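Local coordinates for polysialic acid O-acetyltransferase (Escherichia coli, PDB 3JQY), which transfers acetyl groups from acetyl-CoA to hydroxyls of the sialic acid residues in the capsular polysialic acid, at residues Q56-N62 with I78-N84. Residues are numbered along the deposited sequence; the frame is centred on the assembly and turned at random.
Sequences QFNGNNN and IFRGDNN
The rings of Phe57 and Phe79 lie side by side, near parallel with their planes at 12° but slid apart until they barely overlap, the centroids 5.0 Å from each other. The closest atoms are Phe57 CD1 and Phe79 CD1, 3.4 Å apart. Over one face of Phe79 sits Asn62 CB, 4.0 Å from the ring centroid in a CH-pi contact; Gln56 O and Asn84 CB meet the ring at its edge, and Ala100 of the next strand touches the same side chain. Both phenylalanines hold CG anti to the carbonyl carbon (chi1 -71° in Phe79), and this shared first torsion at corresponding positions of two coils turns both rings the same way. An alanine in place of Phe79 would probably open a gap beside Phe57 and strip Asn62 CB of the ring face it covers. Such alignment of like residues on successive coils is characteristic of the left-handed beta-helix of hexapeptide-repeat transferases: 56-58 and 78-80 are parallel neighbours, and the turns after them follow similar paths from Asn60 and Asp82 on. Phe79 N donates to Gln56 O in a nearly straight bond, and Asn58 N to Phe79 O. On the sheet face opposite the phenylalanines, within 78-80, the apolar CG2 methyl of Ile78 packs against the flat face of the Arg80 guanidinium. Gly59 is needed where it is because a CB there would run into Gly81 O, which its CA approaches to 3.2 Å. Asp82, short and with an acceptor at its end, takes the amide of Asn60 on OD1 at 2.8 Å, from above the carboxylate plane, while Asn60 OD1 receives Ser38 N from the preceding turn. Asn84 ND2 bonds Arg80 O of its own coil, while OD1 takes Ser104 N of the next. At the outer end of the turns, a water donates to both Asn61 O and Asn84 O.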
loop_
_atom_site.group_PDB
_atom_site.type_symbol
_atom_site.label_atom_id
_atom_site.label_comp_id
_atom_site.label_asym_id
_atom_site.label_seq_id
_atom_site.Cartn_x
_atom_site.Cartn_y
_atom_site.Cartn_z
ATOM N N GLN B 56 -18.342 -4.207 -20.029
ATOM C CA GLN B 56 -17.656 -4.829 -21.145
ATOM C C GLN B 56 -17.946 -6.319 -21.105
ATOM O O GLN B 56 -17.588 -6.995 -20.147
ATOM C CB GLN B 56 -16.148 -4.586 -21.033
ATOM C CG GLN B 56 -15.314 -5.280 -22.093
ATOM C CD GLN B 56 -15.348 -4.559 -23.418
ATOM O OE1 GLN B 56 -15.086 -3.356 -23.489
ATOM N NE2 GLN B 56 -15.665 -5.289 -24.483
ATOM N N PHE B 57 -18.603 -6.832 -22.139
ATOM C CA PHE B 57 -18.870 -8.261 -22.245
ATOM C C PHE B 57 -17.869 -8.876 -23.216
ATOM O O PHE B 57 -17.974 -8.671 -24.426
ATOM C CB PHE B 57 -20.284 -8.517 -22.787
ATOM C CG PHE B 57 -21.405 -8.098 -21.857
ATOM C CD1 PHE B 57 -21.736 -8.870 -20.754
ATOM C CD2 PHE B 57 -22.156 -6.965 -22.121
ATOM C CE1 PHE B 57 -22.772 -8.508 -19.916
ATOM C CE2 PHE B 57 -23.199 -6.593 -21.289
ATOM C CZ PHE B 57 -23.511 -7.368 -20.184
ATOM N N ASN B 58 -16.895 -9.612 -22.687
ATOM C CA ASN B 58 -15.938 -10.339 -23.520
ATOM C C ASN B 58 -16.219 -11.836 -23.434
ATOM O O ASN B 58 -15.342 -12.626 -23.082
ATOM C CB ASN B 58 -14.498 -10.083 -23.065
ATOM C CG ASN B 58 -14.007 -8.683 -23.388
ATOM O OD1 ASN B 58 -14.487 -8.039 -24.316
ATOM N ND2 ASN B 58 -13.036 -8.209 -22.615
ATOM N N GLY B 59 -17.451 -12.213 -23.749
ATOM C CA GLY B 59 -17.890 -13.591 -23.646
ATOM C C GLY B 59 -19.390 -13.678 -23.859
ATOM O O GLY B 59 -20.025 -12.693 -24.212
ATOM N N ASN B 60 -19.950 -14.859 -23.626
ATOM C CA ASN B 60 -21.357 -15.113 -23.913
ATOM C C ASN B 60 -22.186 -15.444 -22.679
ATOM O O ASN B 60 -21.665 -15.946 -21.682
ATOM C CB ASN B 60 -21.470 -16.276 -24.902
ATOM C CG ASN B 60 -20.563 -16.108 -26.105
ATOM O OD1 ASN B 60 -20.440 -15.015 -26.654
ATOM N ND2 ASN B 60 -19.926 -17.199 -26.525
ATOM N N ASN B 61 -23.486 -15.176 -22.766
ATOM C CA ASN B 61 -24.440 -15.613 -21.752
ATOM C C ASN B 61 -24.105 -15.101 -20.363
ATOM O O ASN B 61 -24.269 -15.818 -19.372
ATOM C CB ASN B 61 -24.550 -17.137 -21.750
ATOM C CG ASN B 61 -25.004 -17.678 -23.090
ATOM O OD1 ASN B 61 -24.544 -18.727 -23.540
ATOM N ND2 ASN B 61 -25.897 -16.947 -23.746
ATOM N N ASN B 62 -23.630 -13.862 -20.303
ATOM C CA ASN B 62 -23.368 -13.196 -19.030
ATOM C C ASN B 62 -24.559 -12.347 -18.632
ATOM O O ASN B 62 -25.372 -11.980 -19.473
ATOM C CB ASN B 62 -22.143 -12.296 -19.158
ATOM C CG ASN B 62 -20.903 -13.063 -19.556
ATOM O OD1 ASN B 62 -20.413 -12.943 -20.679
ATOM N ND2 ASN B 62 -20.392 -13.860 -18.640
ATOM N N ILE B 78 -16.261 -5.912 -16.020
ATOM C CA ILE B 78 -15.756 -6.647 -17.169
ATOM C C ILE B 78 -16.118 -8.114 -17.038
ATOM O O ILE B 78 -15.867 -8.732 -16.001
ATOM C CB ILE B 78 -14.232 -6.508 -17.311
ATOM C CG1 ILE B 78 -13.852 -5.035 -17.448
ATOM C CG2 ILE B 78 -13.741 -7.321 -18.510
ATOM C CD1 ILE B 78 -12.365 -4.785 -17.459
ATOM N N PHE B 79 -16.719 -8.663 -18.088
ATOM C CA PHE B 79 -17.065 -10.083 -18.133
ATOM C C PHE B 79 -16.093 -10.808 -19.057
ATOM O O PHE B 79 -16.014 -10.489 -20.246
ATOM C CB PHE B 79 -18.495 -10.273 -18.651
ATOM C CG PHE B 79 -19.555 -9.844 -17.682
ATOM C CD1 PHE B 79 -20.117 -8.578 -17.765
ATOM C CD2 PHE B 79 -19.980 -10.698 -16.681
ATOM C CE1 PHE B 79 -21.093 -8.175 -16.870
ATOM C CE2 PHE B 79 -20.964 -10.303 -15.780
ATOM C CZ PHE B 79 -21.517 -9.043 -15.875
ATOM N N ARG B 80 -15.347 -11.762 -18.512
ATOM C CA ARG B 80 -14.421 -12.569 -19.315
ATOM C C ARG B 80 -14.944 -13.995 -19.400
ATOM O O ARG B 80 -15.166 -14.651 -18.386
ATOM C CB ARG B 80 -13.013 -12.549 -18.711
ATOM C CG ARG B 80 -12.417 -11.153 -18.553
ATOM C CD ARG B 80 -10.917 -11.241 -18.305
ATOM N NE ARG B 80 -10.361 -10.014 -17.737
ATOM C CZ ARG B 80 -10.105 -8.914 -18.434
ATOM N NH1 ARG B 80 -10.365 -8.871 -19.735
ATOM N NH2 ARG B 80 -9.598 -7.852 -17.823
ATOM N N GLY B 81 -15.158 -14.486 -20.612
ATOM C CA GLY B 81 -15.708 -15.815 -20.750
ATOM C C GLY B 81 -17.210 -15.800 -20.543
ATOM O O GLY B 81 -17.846 -14.747 -20.646
ATOM N N ASP B 82 -17.769 -16.961 -20.215
ATOM C CA ASP B 82 -19.213 -17.176 -20.299
ATOM C C ASP B 82 -19.874 -17.460 -18.958
ATOM O O ASP B 82 -19.216 -17.886 -18.004
ATOM C CB ASP B 82 -19.509 -18.368 -21.221
ATOM C CG ASP B 82 -18.790 -18.284 -22.556
ATOM O OD1 ASP B 82 -18.435 -17.170 -22.991
ATOM O OD2 ASP B 82 -18.581 -19.348 -23.178
ATOM N N ASN B 83 -21.185 -17.237 -18.909
ATOM C CA ASN B 83 -22.009 -17.666 -17.791
ATOM C C ASN B 83 -21.649 -17.004 -16.466
ATOM O O ASN B 83 -21.845 -17.596 -15.400
ATOM C CB ASN B 83 -21.951 -19.190 -17.650
ATOM C CG ASN B 83 -22.368 -19.906 -18.923
ATOM O OD1 ASN B 83 -23.410 -19.604 -19.500
ATOM N ND2 ASN B 83 -21.552 -20.856 -19.366
ATOM N N ASN B 84 -21.105 -15.794 -16.541
ATOM C CA ASN B 84 -20.861 -14.976 -15.353
ATOM C C ASN B 84 -22.114 -14.214 -14.947
ATOM O O ASN B 84 -23.000 -13.985 -15.770
ATOM C CB ASN B 84 -19.746 -13.956 -15.620
ATOM C CG ASN B 84 -18.425 -14.609 -15.981
ATOM O OD1 ASN B 84 -17.747 -15.170 -15.130
ATOM N ND2 ASN B 84 -18.046 -14.509 -17.244
HETATM O O HOH W 1 -25.245 -15.775 -16.363
HETATM O O HOH W 2 -25.889 -18.590 -18.473
#